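Local coordinates for protein (cytochrome C2) (Blastochloris viridis, PDB 1CO6), which carries electrons through a covalently bound heme c, serving in photosynthesis as the donor to oxidized bacteriochlorophyll, at residues 80-83 against 84-87; 67-70 against 71-74; 94-97 against 98-101; 23-27 against 28-32. All coordinates share one frame; numbering follows the deposited sequence.

Contact 1. Residues 80-83 against 84-87. With HEC (heme c), chain B.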
loop_
_atom_site.group_PDB
_atom_site.type_symbol
_atom_site.label_atom_id
_atom_site.label_comp_id
_atom_site.label_asym_id
_atom_site.label_seq_id
_atom_site.Cartn_x
_atom_site.Cartn_y
_atom_site.Cartn_z
ATOM N N ILE A 80 -9.875 5.776 4.398
ATOM C CA ILE A 80 -10.341 7.176 4.219
ATOM C C ILE A 80 -9.093 8.053 4.283
ATOM O O ILE A 80 -8.587 8.378 5.353
ATOM C CB ILE A 80 -11.490 7.575 5.188
ATOM C CG1 ILE A 80 -12.691 6.559 5.055
ATOM C CG2 ILE A 80 -11.946 9.036 4.942
ATOM C CD1 ILE A 80 -13.415 6.356 6.452
ATOM N N PHE A 81 -8.623 8.368 3.085
ATOM C CA PHE A 81 -7.336 9.082 2.870
ATOM C C PHE A 81 -7.463 9.820 1.563
ATOM O O PHE A 81 -7.956 9.185 0.610
ATOM C CB PHE A 81 -6.258 7.984 2.889
ATOM C CG PHE A 81 -4.872 8.392 2.499
ATOM C CD1 PHE A 81 -4.106 9.106 3.440
ATOM C CD2 PHE A 81 -4.338 8.140 1.237
ATOM C CE1 PHE A 81 -2.818 9.529 3.113
ATOM C CE2 PHE A 81 -3.041 8.559 0.910
ATOM C CZ PHE A 81 -2.290 9.261 1.865
ATOM N N ALA A 82 -7.079 11.064 1.515
ATOM C CA ALA A 82 -7.247 11.897 0.321
ATOM C C ALA A 82 -6.465 11.403 -0.882
ATOM O O ALA A 82 -6.973 11.654 -1.990
ATOM C CB ALA A 82 -6.905 13.330 0.602
ATOM N N GLY A 83 -5.362 10.741 -0.674
ATOM C CA GLY A 83 -4.527 10.195 -1.769
ATOM C C GLY A 83 -3.256 11.052 -1.923
ATOM O O GLY A 83 -3.081 12.091 -1.249
ATOM N N VAL A 84 -2.374 10.555 -2.760
ATOM C CA VAL A 84 -1.081 11.233 -3.052
ATOM C C VAL A 84 -1.205 11.637 -4.532
ATOM O O VAL A 84 -1.227 10.822 -5.441
ATOM C CB VAL A 84 0.131 10.432 -2.628
ATOM C CG1 VAL A 84 1.485 11.162 -2.869
ATOM C CG2 VAL A 84 0.120 9.924 -1.180
ATOM N N LYS A 85 -1.334 12.907 -4.813
ATOM C CA LYS A 85 -1.505 13.461 -6.170
ATOM C C LYS A 85 -0.174 13.635 -6.923
ATOM O O LYS A 85 -0.116 13.325 -8.147
ATOM C CB LYS A 85 -2.126 14.849 -6.027
ATOM C CG LYS A 85 -3.604 14.919 -5.738
ATOM C CD LYS A 85 -4.181 13.715 -5.030
ATOM C CE LYS A 85 -5.702 13.840 -4.915
ATOM N NZ LYS A 85 -6.075 13.350 -3.575
ATOM N N ASP A 86 0.803 14.109 -6.199
ATOM C CA ASP A 86 2.145 14.347 -6.781
ATOM C C ASP A 86 2.744 13.071 -7.361
ATOM O O ASP A 86 2.978 12.082 -6.639
ATOM C CB ASP A 86 2.949 15.081 -5.724
ATOM C CG ASP A 86 4.281 15.565 -6.251
ATOM O OD1 ASP A 86 5.110 14.842 -6.773
ATOM O OD2 ASP A 86 4.395 16.784 -6.153
ATOM N N GLU A 87 3.052 13.069 -8.629
ATOM C CA GLU A 87 3.631 12.046 -9.474
ATOM C C GLU A 87 4.993 11.518 -9.057
ATOM O O GLU A 87 5.286 10.306 -9.078
ATOM C CB GLU A 87 3.722 12.593 -10.897
ATOM C CG GLU A 87 4.629 12.045 -11.964
ATOM C CD GLU A 87 4.351 12.561 -13.364
ATOM O OE1 GLU A 87 3.660 13.525 -13.686
ATOM O OE2 GLU A 87 4.920 11.820 -14.214
HETATM FE FE HEC B . -3.827 2.266 3.290
HETATM C CHA HEC B . -5.496 -0.550 2.600
HETATM C CHB HEC B . -1.594 1.602 0.776
HETATM C CHC HEC B . -2.270 5.318 3.845
HETATM C CHD HEC B . -5.764 2.750 6.114
HETATM N NA HEC B . -3.573 0.778 1.948
HETATM C C1A HEC B . -4.465 -0.262 1.708
HETATM C C2A HEC B . -4.072 -0.954 0.513
HETATM C C3A HEC B . -2.993 -0.334 0.014
HETATM C C4A HEC B . -2.662 0.772 0.885
HETATM C CMA HEC B . -2.195 -0.671 -1.268
HETATM C CAA HEC B . -4.740 -2.260 -0.024
HETATM C CBA HEC B . -4.117 -3.450 0.762
HETATM C CGA HEC B . -4.544 -4.846 0.381
HETATM O O1A HEC B . -5.327 -4.962 -0.547
HETATM O O2A HEC B . -4.035 -5.753 1.086
HETATM N NB HEC B . -2.264 3.233 2.507
HETATM C C1B HEC B . -1.426 2.744 1.497
HETATM C C2B HEC B . -0.397 3.726 1.256
HETATM C C3B HEC B . -0.607 4.764 2.071
HETATM C C4B HEC B . -1.748 4.472 2.884
HETATM C CMB HEC B . 0.702 3.508 0.194
HETATM C CAB HEC B . 0.300 6.038 2.163
HETATM C CBB HEC B . 0.188 6.914 1.062
HETATM N NC HEC B . -3.998 3.730 4.692
HETATM C C1C HEC B . -3.274 4.900 4.726
HETATM C C2C HEC B . -3.710 5.664 5.881
HETATM C C3C HEC B . -4.695 4.986 6.484
HETATM C C4C HEC B . -4.870 3.746 5.774
HETATM C CMC HEC B . -3.144 7.049 6.254
HETATM C CAC HEC B . -5.429 5.396 7.826
HETATM C CBC HEC B . -6.094 6.629 7.930
HETATM N ND HEC B . -5.307 1.256 4.201
HETATM C C1D HEC B . -6.029 1.653 5.328
HETATM C C2D HEC B . -7.121 0.698 5.530
HETATM C C3D HEC B . -7.033 -0.228 4.574
HETATM C C4D HEC B . -5.928 0.118 3.724
HETATM C CMD HEC B . -8.140 0.821 6.692
HETATM C CAD HEC B . -7.997 -1.412 4.296
HETATM C CBD HEC B . -9.044 -1.004 3.210
HETATM C CGD HEC B . -10.299 -1.857 3.222
HETATM O O1D HEC B . -11.214 -1.301 2.541
HETATM O O2D HEC B . -10.353 -2.955 3.826
HETATM O O HOH W 1 -4.496 14.966 -1.146
#

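Contact 2. Residues 67-70 against 71-74. With HEC (heme c), chain B.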
loop_
_atom_site.group_PDB
_atom_site.type_symbol
_atom_site.label_atom_id
_atom_site.label_comp_id
_atom_site.label_asym_id
_atom_site.label_seq_id
_atom_site.Cartn_x
_atom_site.Cartn_y
_atom_site.Cartn_z
ATOM N N ILE A 67 -3.648 5.037 -5.449
ATOM C CA ILE A 67 -3.087 6.007 -4.492
ATOM C C ILE A 67 -3.412 7.460 -4.787
ATOM O O ILE A 67 -3.495 8.234 -3.781
ATOM C CB ILE A 67 -1.607 5.628 -4.202
ATOM C CG1 ILE A 67 -1.196 5.834 -2.736
ATOM C CG2 ILE A 67 -0.710 6.424 -5.211
ATOM C CD1 ILE A 67 -2.000 5.087 -1.636
ATOM N N ARG A 68 -3.652 7.882 -6.010
ATOM C CA ARG A 68 -4.044 9.253 -6.287
ATOM C C ARG A 68 -5.439 9.535 -5.694
ATOM O O ARG A 68 -5.665 10.696 -5.327
ATOM C CB ARG A 68 -4.134 9.538 -7.798
ATOM C CG ARG A 68 -2.903 9.238 -8.632
ATOM C CD ARG A 68 -1.671 9.836 -8.042
ATOM N NE ARG A 68 -0.535 10.012 -8.945
ATOM C CZ ARG A 68 0.190 8.953 -9.353
ATOM N NH1 ARG A 68 -0.155 7.745 -8.908
ATOM N NH2 ARG A 68 1.225 9.112 -10.177
ATOM N N ASP A 69 -6.288 8.534 -5.645
ATOM C CA ASP A 69 -7.661 8.710 -5.141
ATOM C C ASP A 69 -8.297 7.354 -4.798
ATOM O O ASP A 69 -8.987 6.798 -5.648
ATOM C CB ASP A 69 -8.522 9.439 -6.171
ATOM C CG ASP A 69 -9.893 9.836 -5.642
ATOM O OD1 ASP A 69 -10.489 10.656 -6.384
ATOM O OD2 ASP A 69 -10.420 9.424 -4.570
ATOM N N PRO A 70 -8.039 6.893 -3.594
ATOM C CA PRO A 70 -8.508 5.587 -3.191
ATOM C C PRO A 70 -9.984 5.334 -3.386
ATOM O O PRO A 70 -10.293 4.217 -3.913
ATOM C CB PRO A 70 -7.983 5.423 -1.751
ATOM C CG PRO A 70 -6.879 6.422 -1.574
ATOM C CD PRO A 70 -7.183 7.525 -2.569
ATOM N N LYS A 71 -10.822 6.287 -2.968
ATOM C CA LYS A 71 -12.271 6.129 -3.044
ATOM C C LYS A 71 -12.777 6.018 -4.473
ATOM O O LYS A 71 -13.806 5.356 -4.680
ATOM C CB LYS A 71 -13.123 7.121 -2.253
ATOM C CG LYS A 71 -12.998 8.569 -2.724
ATOM C CD LYS A 71 -14.339 9.290 -2.869
ATOM C CE LYS A 71 -14.613 10.407 -1.895
ATOM N NZ LYS A 71 -16.073 10.747 -1.909
ATOM N N ALA A 72 -12.056 6.595 -5.409
ATOM C CA ALA A 72 -12.438 6.512 -6.822
ATOM C C ALA A 72 -12.228 5.101 -7.360
ATOM O O ALA A 72 -13.010 4.570 -8.172
ATOM C CB ALA A 72 -11.664 7.555 -7.626
ATOM N N LYS A 73 -11.202 4.409 -6.925
ATOM C CA LYS A 73 -10.837 3.074 -7.363
ATOM C C LYS A 73 -11.538 1.912 -6.659
ATOM O O LYS A 73 -11.786 0.818 -7.185
ATOM C CB LYS A 73 -9.321 2.904 -7.101
ATOM C CG LYS A 73 -8.484 2.685 -8.341
ATOM C CD LYS A 73 -8.668 1.280 -8.922
ATOM C CE LYS A 73 -8.136 1.287 -10.347
ATOM N NZ LYS A 73 -8.337 -0.043 -10.983
ATOM N N ILE A 74 -11.784 2.145 -5.383
ATOM C CA ILE A 74 -12.421 1.148 -4.527
ATOM C C ILE A 74 -13.465 1.883 -3.676
ATOM O O ILE A 74 -13.248 2.188 -2.505
ATOM C CB ILE A 74 -11.396 0.341 -3.663
ATOM C CG1 ILE A 74 -10.323 -0.318 -4.521
ATOM C CG2 ILE A 74 -12.122 -0.708 -2.760
ATOM C CD1 ILE A 74 -9.312 -1.219 -3.780
HETATM FE FE HEC B . -3.827 2.266 3.290
HETATM C CHA HEC B . -5.496 -0.550 2.600
HETATM C CHB HEC B . -1.594 1.602 0.776
HETATM C CHC HEC B . -2.270 5.318 3.845
HETATM C CHD HEC B . -5.764 2.750 6.114
HETATM N NA HEC B . -3.573 0.778 1.948
HETATM C C1A HEC B . -4.465 -0.262 1.708
HETATM C C2A HEC B . -4.072 -0.954 0.513
HETATM C C3A HEC B . -2.993 -0.334 0.014
HETATM C C4A HEC B . -2.662 0.772 0.885
HETATM C CMA HEC B . -2.195 -0.671 -1.268
HETATM C CAA HEC B . -4.740 -2.260 -0.024
HETATM C CBA HEC B . -4.117 -3.450 0.762
HETATM C CGA HEC B . -4.544 -4.846 0.381
HETATM O O1A HEC B . -5.327 -4.962 -0.547
HETATM O O2A HEC B . -4.035 -5.753 1.086
HETATM N NB HEC B . -2.264 3.233 2.507
HETATM C C1B HEC B . -1.426 2.744 1.497
HETATM C C2B HEC B . -0.397 3.726 1.256
HETATM C C3B HEC B . -0.607 4.764 2.071
HETATM C C4B HEC B . -1.748 4.472 2.884
HETATM C CMB HEC B . 0.702 3.508 0.194
HETATM C CAB HEC B . 0.300 6.038 2.163
HETATM C CBB HEC B . 0.188 6.914 1.062
HETATM N NC HEC B . -3.998 3.730 4.692
HETATM C C1C HEC B . -3.274 4.900 4.726
HETATM C C2C HEC B . -3.710 5.664 5.881
HETATM C C3C HEC B . -4.695 4.986 6.484
HETATM C C4C HEC B . -4.870 3.746 5.774
HETATM C CMC HEC B . -3.144 7.049 6.254
HETATM C CAC HEC B . -5.429 5.396 7.826
HETATM C CBC HEC B . -6.094 6.629 7.930
HETATM N ND HEC B . -5.307 1.256 4.201
HETATM C C1D HEC B . -6.029 1.653 5.328
HETATM C C2D HEC B . -7.121 0.698 5.530
HETATM C C3D HEC B . -7.033 -0.228 4.574
HETATM C C4D HEC B . -5.928 0.118 3.724
HETATM C CMD HEC B . -8.140 0.821 6.692
HETATM C CAD HEC B . -7.997 -1.412 4.296
HETATM C CBD HEC B . -9.044 -1.004 3.210
HETATM C CGD HEC B . -10.299 -1.857 3.222
HETATM O O1D HEC B . -11.214 -1.301 2.541
HETATM O O2D HEC B . -10.353 -2.955 3.826
HETATM O O HOH W 2 -10.131 8.841 -1.227
#

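Contact 3. Residues 94-97 against 98-101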
loop_
_atom_site.group_PDB
_atom_site.type_symbol
_atom_site.label_atom_id
_atom_site.label_comp_id
_atom_site.label_asym_id
_atom_site.label_seq_id
_atom_site.Cartn_x
_atom_site.Cartn_y
_atom_site.Cartn_z
ATOM N N ILE A 94 6.663 4.107 -4.462
ATOM C CA ILE A 94 6.787 2.812 -5.112
ATOM C C ILE A 94 8.201 2.269 -4.883
ATOM O O ILE A 94 8.299 1.073 -4.465
ATOM C CB ILE A 94 6.465 2.820 -6.637
ATOM C CG1 ILE A 94 4.981 3.101 -6.889
ATOM C CG2 ILE A 94 6.898 1.459 -7.306
ATOM C CD1 ILE A 94 4.630 3.484 -8.355
ATOM N N ALA A 95 9.218 3.085 -5.111
ATOM C CA ALA A 95 10.618 2.623 -4.924
ATOM C C ALA A 95 10.871 2.078 -3.514
ATOM O O ALA A 95 11.501 1.006 -3.319
ATOM C CB ALA A 95 11.554 3.778 -5.251
ATOM N N TYR A 96 10.329 2.811 -2.522
ATOM C CA TYR A 96 10.486 2.423 -1.121
ATOM C C TYR A 96 9.813 1.083 -0.769
ATOM O O TYR A 96 10.374 0.184 -0.146
ATOM C CB TYR A 96 9.947 3.561 -0.212
ATOM C CG TYR A 96 10.086 3.156 1.247
ATOM C CD1 TYR A 96 11.321 3.054 1.902
ATOM C CD2 TYR A 96 8.920 2.900 1.985
ATOM C CE1 TYR A 96 11.420 2.706 3.264
ATOM C CE2 TYR A 96 8.984 2.534 3.339
ATOM C CZ TYR A 96 10.247 2.443 3.951
ATOM O OH TYR A 96 10.246 2.035 5.243
ATOM N N ILE A 97 8.526 0.990 -1.165
ATOM C CA ILE A 97 7.759 -0.210 -0.847
ATOM C C ILE A 97 8.351 -1.443 -1.527
ATOM O O ILE A 97 8.317 -2.523 -0.918
ATOM C CB ILE A 97 6.237 -0.006 -1.161
ATOM C CG1 ILE A 97 5.631 1.103 -0.252
ATOM C CG2 ILE A 97 5.429 -1.338 -1.005
ATOM C CD1 ILE A 97 4.157 1.426 -0.687
ATOM N N LYS A 98 8.799 -1.291 -2.783
ATOM C CA LYS A 98 9.357 -2.385 -3.582
ATOM C C LYS A 98 10.571 -3.027 -2.939
ATOM O O LYS A 98 10.841 -4.174 -3.294
ATOM C CB LYS A 98 9.710 -2.047 -5.051
ATOM C CG LYS A 98 8.585 -2.559 -5.988
ATOM C CD LYS A 98 9.041 -2.780 -7.422
ATOM C CE LYS A 98 8.585 -4.094 -8.039
ATOM N NZ LYS A 98 7.240 -4.012 -8.679
ATOM N N GLN A 99 11.283 -2.370 -2.061
ATOM C CA GLN A 99 12.438 -2.908 -1.377
ATOM C C GLN A 99 12.118 -4.121 -0.507
ATOM O O GLN A 99 13.020 -4.954 -0.308
ATOM C CB GLN A 99 13.148 -1.943 -0.398
ATOM C CG GLN A 99 13.680 -0.718 -1.104
ATOM C CD GLN A 99 14.323 0.204 -0.089
ATOM O OE1 GLN A 99 15.532 0.393 -0.179
ATOM N NE2 GLN A 99 13.536 0.753 0.838
ATOM N N PHE A 100 10.897 -4.225 -0.033
ATOM C CA PHE A 100 10.547 -5.319 0.897
ATOM C C PHE A 100 9.946 -6.603 0.381
ATOM O O PHE A 100 9.060 -6.608 -0.473
ATOM C CB PHE A 100 9.628 -4.710 2.011
ATOM C CG PHE A 100 10.241 -3.522 2.699
ATOM C CD1 PHE A 100 10.084 -2.263 2.155
ATOM C CD2 PHE A 100 10.964 -3.655 3.868
ATOM C CE1 PHE A 100 10.638 -1.128 2.761
ATOM C CE2 PHE A 100 11.534 -2.525 4.470
ATOM C CZ PHE A 100 11.366 -1.240 3.934
ATOM N N ASN A 101 10.422 -7.691 0.975
ATOM C CA ASN A 101 9.919 -9.060 0.730
ATOM C C ASN A 101 8.681 -9.201 1.638
ATOM O O ASN A 101 8.533 -8.391 2.584
ATOM C CB ASN A 101 11.015 -10.106 1.027
ATOM C CG ASN A 101 12.095 -10.090 -0.050
ATOM O OD1 ASN A 101 11.740 -10.049 -1.246
ATOM N ND2 ASN A 101 13.358 -10.046 0.333
#

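Contact 4. Residues 23-27 against 28-32. With HEC (heme c), chain B.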
loop_
_atom_site.group_PDB
_atom_site.type_symbol
_atom_site.label_atom_id
_atom_site.label_comp_id
_atom_site.label_asym_id
_atom_site.label_seq_id
_atom_site.Cartn_x
_atom_site.Cartn_y
_atom_site.Cartn_z
ATOM N N ALA A 23 6.670 -6.420 11.077
ATOM C CA ALA A 23 5.463 -5.635 10.784
ATOM C C ALA A 23 4.242 -6.435 11.227
ATOM O O ALA A 23 4.113 -7.675 11.012
ATOM C CB ALA A 23 5.463 -5.283 9.291
ATOM N N LYS A 24 3.287 -5.735 11.822
ATOM C CA LYS A 24 2.013 -6.352 12.271
ATOM C C LYS A 24 0.850 -5.524 11.723
ATOM O O LYS A 24 1.073 -4.328 11.404
ATOM C CB LYS A 24 1.965 -6.512 13.781
ATOM C CG LYS A 24 1.541 -5.319 14.613
ATOM C CD LYS A 24 2.160 -3.994 14.193
ATOM C CE LYS A 24 3.683 -3.985 14.209
ATOM N NZ LYS A 24 4.166 -3.012 13.199
ATOM N N ASN A 25 -0.319 -6.137 11.608
ATOM C CA ASN A 25 -1.500 -5.410 11.123
ATOM C C ASN A 25 -1.883 -4.311 12.121
ATOM O O ASN A 25 -1.778 -4.604 13.335
ATOM C CB ASN A 25 -2.654 -6.400 10.956
ATOM C CG ASN A 25 -2.446 -7.310 9.775
ATOM O OD1 ASN A 25 -1.996 -6.831 8.711
ATOM N ND2 ASN A 25 -2.762 -8.596 9.907
ATOM N N LYS A 26 -2.280 -3.156 11.639
ATOM C CA LYS A 26 -2.726 -2.020 12.515
ATOM C C LYS A 26 -4.107 -1.574 12.034
ATOM O O LYS A 26 -4.972 -2.461 11.881
ATOM C CB LYS A 26 -1.742 -0.883 12.564
ATOM C CG LYS A 26 -0.402 -1.357 13.132
ATOM C CD LYS A 26 0.555 -0.190 13.293
ATOM C CE LYS A 26 0.861 0.498 11.984
ATOM N NZ LYS A 26 1.701 1.715 12.201
ATOM N N VAL A 27 -4.330 -0.273 11.860
ATOM C CA VAL A 27 -5.633 0.159 11.320
ATOM C C VAL A 27 -5.672 -0.422 9.872
ATOM O O VAL A 27 -6.745 -0.825 9.434
ATOM C CB VAL A 27 -5.897 1.665 11.374
ATOM C CG1 VAL A 27 -7.059 2.132 10.469
ATOM C CG2 VAL A 27 -6.250 2.100 12.814
ATOM N N GLY A 28 -4.499 -0.469 9.227
ATOM C CA GLY A 28 -4.451 -1.012 7.849
ATOM C C GLY A 28 -3.533 -2.224 7.884
ATOM O O GLY A 28 -2.782 -2.454 8.848
ATOM N N PRO A 29 -3.554 -2.999 6.812
ATOM C CA PRO A 29 -2.767 -4.236 6.737
ATOM C C PRO A 29 -1.297 -4.030 6.416
ATOM O O PRO A 29 -0.921 -2.982 5.833
ATOM C CB PRO A 29 -3.438 -5.044 5.612
ATOM C CG PRO A 29 -4.047 -4.008 4.685
ATOM C CD PRO A 29 -4.436 -2.830 5.622
ATOM N N VAL A 30 -0.518 -5.038 6.776
ATOM C CA VAL A 30 0.959 -4.952 6.484
ATOM C C VAL A 30 1.201 -4.732 4.971
ATOM O O VAL A 30 0.518 -5.326 4.105
ATOM C CB VAL A 30 1.668 -6.234 6.951
ATOM C CG1 VAL A 30 3.078 -6.344 6.418
ATOM C CG2 VAL A 30 1.645 -6.298 8.475
ATOM N N LEU A 31 2.199 -3.922 4.634
ATOM C CA LEU A 31 2.520 -3.628 3.230
ATOM C C LEU A 31 3.768 -4.320 2.737
ATOM O O LEU A 31 4.230 -3.905 1.658
ATOM C CB LEU A 31 2.478 -2.116 2.935
ATOM C CG LEU A 31 1.175 -1.378 3.098
ATOM C CD1 LEU A 31 1.351 0.102 2.776
ATOM C CD2 LEU A 31 0.005 -1.961 2.274
ATOM N N ASN A 32 4.268 -5.277 3.444
ATOM C CA ASN A 32 5.434 -6.095 2.996
ATOM C C ASN A 32 4.890 -6.957 1.837
ATOM O O ASN A 32 3.745 -7.448 1.925
ATOM C CB ASN A 32 5.882 -7.044 4.108
ATOM C CG ASN A 32 6.684 -6.294 5.160
ATOM O OD1 ASN A 32 7.404 -5.349 4.807
ATOM N ND2 ASN A 32 6.510 -6.746 6.401
HETATM FE FE HEC B . -3.827 2.266 3.290
HETATM C CHA HEC B . -5.496 -0.550 2.600
HETATM C CHB HEC B . -1.594 1.602 0.776
HETATM C CHC HEC B . -2.270 5.318 3.845
HETATM C CHD HEC B . -5.764 2.750 6.114
HETATM N NA HEC B . -3.573 0.778 1.948
HETATM C C1A HEC B . -4.465 -0.262 1.708
HETATM C C2A HEC B . -4.072 -0.954 0.513
HETATM C C3A HEC B . -2.993 -0.334 0.014
HETATM C C4A HEC B . -2.662 0.772 0.885
HETATM C CMA HEC B . -2.195 -0.671 -1.268
HETATM C CAA HEC B . -4.740 -2.260 -0.024
HETATM C CBA HEC B . -4.117 -3.450 0.762
HETATM C CGA HEC B . -4.544 -4.846 0.381
HETATM O O1A HEC B . -5.327 -4.962 -0.547
HETATM O O2A HEC B . -4.035 -5.753 1.086
HETATM N NB HEC B . -2.264 3.233 2.507
HETATM C C1B HEC B . -1.426 2.744 1.497
HETATM C C2B HEC B . -0.397 3.726 1.256
HETATM C C3B HEC B . -0.607 4.764 2.071
HETATM C C4B HEC B . -1.748 4.472 2.884
HETATM C CMB HEC B . 0.702 3.508 0.194
HETATM C CAB HEC B . 0.300 6.038 2.163
HETATM C CBB HEC B . 0.188 6.914 1.062
HETATM N NC HEC B . -3.998 3.730 4.692
HETATM C C1C HEC B . -3.274 4.900 4.726
HETATM C C2C HEC B . -3.710 5.664 5.881
HETATM C C3C HEC B . -4.695 4.986 6.484
HETATM C C4C HEC B . -4.870 3.746 5.774
HETATM C CMC HEC B . -3.144 7.049 6.254
HETATM C CAC HEC B . -5.429 5.396 7.826
HETATM C CBC HEC B . -6.094 6.629 7.930
HETATM N ND HEC B . -5.307 1.256 4.201
HETATM C C1D HEC B . -6.029 1.653 5.328
HETATM C C2D HEC B . -7.121 0.698 5.530
HETATM C C3D HEC B . -7.033 -0.228 4.574
HETATM C C4D HEC B . -5.928 0.118 3.724
HETATM C CMD HEC B . -8.140 0.821 6.692
HETATM C CAD HEC B . -7.997 -1.412 4.296
HETATM C CBD HEC B . -9.044 -1.004 3.210
HETATM C CGD HEC B . -10.299 -1.857 3.222
HETATM O O1D HEC B . -11.214 -1.301 2.541
HETATM O O2D HEC B . -10.353 -2.955 3.826
HETATM O O HOH W 3 -0.018 -2.658 9.148
#

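Contact 1. Residues 80-83 against 84-87
Between Phe81 and Val84 the backbone passes from an extended residue through a helix-like Ala82 to Gly83, which sits at a positive phi (106°) that glycine adopts readily. This bend carries the chain off the heme edge. The Phe81 side chain swings to the side opposite its own amide nitrogen (chi1 171°), and the ring that follows lies with one face over the heme meso carbon CHC, 4.1 Å from the ring plane and under its centre. Its atom CZ comes 3.5 Å from CBB of the heme thioether arm, while CD1 rests 3.6 Å from the heme methyl CMC. Val84 meets the same ring at the edge: its CG2 branch lies 3.9 Å from Phe81 CZ and also touches CBB of the heme, at 3.8 Å. Lys85 turns the other way, its chain bent so that the amine doubles back alongside Ala82. A water joins the two limbs, donating to Gly83 O at 3.2 Å and accepting weakly from Lys85 NZ. Just beyond, Asp86 N-caps helix 87-98 through a bond from Lys89 N. The chemistry is thus divided: carbon surface faces the porphyrin beside the axial ligand Met79, consistent with keeping water from that edge, while away from the porphyrin the Lys85 amine is tied to the Gly83 carbonyl through the water and, by a weak hydrogen bond, to Arg68 O.

Contact 2. Residues 67-70 against 71-74
Asp69 and Ala72 meet with the carboxylate laid against the methyl: Ala72 CB is 3.5 Å from Asp69 CG, and OD1 lies at a similar distance. The aspartate reaches forward because its first torsion is close to trans (chi1 -172°), which carries OD2 to the start of the next helical turn. There OD2 accepts a weak capping bond from Ala72 N, 3.4 Å away, so that Asp69 is the N-cap of the short helix 70-73. Lys71 comes at the same carboxylate from another direction, running obliquely to it. Its CG, set between its own backbone N and carbonyl carbon, is 3.3 Å from Asp69 OD2, yet the chain then leads NZ to 6.4 Å from that oxygen, too far for an ion pair. A water bridges the cap, accepting from Lys71 N at 3.2 Å and donating weakly to Asp69 OD2. The backbone adds a forked pattern in which Asp69 O receives weak bonds from Ala72 N and Lys73 N, whereas the firmer bond runs from Ile74 N to Pro70 O at 2.9 Å. Pro70, in the first turn, turns its ring from this network toward Met79, the axial ligand. In the fold, Asp69 marks the break between helix 60-68 and helix 70-73. Ile67, on the earlier helix, sets CD1 3.6 Å from heme atom C2B and also packs on Val90 of helix 87-98, while Ile74 leaves the short helix to lie against Tyr66 of helix 60-68.

Contact 3. Residues 94-97 against 98-101
Tyr96 O is gripped twice by Gln99, weakly each time: by the backbone N at 3.3 Å and by the side-chain NE2 at 3.4 Å. The glutamine's first torsion, with CG anti to the carbonyl carbon (chi1 -61°), points the chain back toward the tyrosine, and its extension beyond CG supplies the reach, bringing NE2 3.4 Å from Tyr96 CD1 with the amide plane turned 53° from the ring. Phe100 CE1 comes within 3.2 Å of the same carbonyl oxygen, which sits near the plane of the phenylalanine ring at its edge. That edge also points at a face of Tyr96, giving a T-shaped pair with centroids 5.3 Å apart and planes at 72°. The first torsion of Tyr96 carries its ring along the helix to where Phe100 lies. The backbone bonding changes near residue 98: Lys98 N bonds to Ile94 O four residues back, at 2.9 Å, but Phe100 N reaches only three back, to Ile97 O. Around the contact, Ile94 and Ile97 pack on Phe63 of helix 60-68, Lys98 forms a salt bridge with Glu60, and the Tyr96 ring meets Phe10 of helix 3-14, within the crossing of N- and C-terminal helices characteristic of the cytochrome c fold.

Contact 4. Residues 23-27 against 28-32
Residues 23-27 and 28-32 run nearly antiparallel to each other, their end-to-end directions 159° apart and the CA atoms of Asn25 and Pro29 only 4.7 Å from each other. This reversal is the irregular loop on the histidine side of the heme in the cytochrome c fold, and it holds its shape without any regular helix or strand. Across the turn Lys26 N donates to Gly28 O at 2.9 Å. A water gives a second bond to Gly28 O and another to Lys24 O, so the glycine carbonyl has two donors. Asn25 adds a side-chain bond: OD1 accepts from Val30 N at 3.0 Å, the donor nearly in line with the side-chain C=O. With CG anti to the carbonyl carbon (chi1 -72°), the amide swings so that OD1 meets the other limb, while ND2 bonds weakly to Glu43 O, outside the turn. Val30 then packs with both branches, its CG1 lying 3.9 Å from Ala23 CB and its CG2 3.4 Å from Lys24 C. Asn32 brings ND2 against the Ala23 methyl while its OD1 accepts from Gly20 N. The other surface of the loop belongs to the heme. Gly28 CA lies 3.9 Å from heme C2D, and Leu31 sets CD1 3.9 Å from heme CHB. Beside them Pro29 rests CD 3.8 Å from heme C4D, while its carbonyl O accepts from ND1 of the axial ligand His17.

How the contacts relate
Along the chain the order is contact 4, contact 2, contact 1, contact 3, but in space they gather round one heme. Contacts 1 and 2, with centres 8 Å apart, adjoin on the methionine side, where Val84 N approaches Ile67 O at 2.8 Å, a probable hydrogen bond. The centre of contact 4 lies about 19 Å from the centres of both, across the chain's centre on the histidine side. Contact 3 lies at the far end of helix 87-98, which contact 1 leads into, and touches contact 4 through packing of Phe100 and Asn101 on Asn32. Short local turns and helix ends thus enclose the cofactor in a fold of helices and long loops without strands.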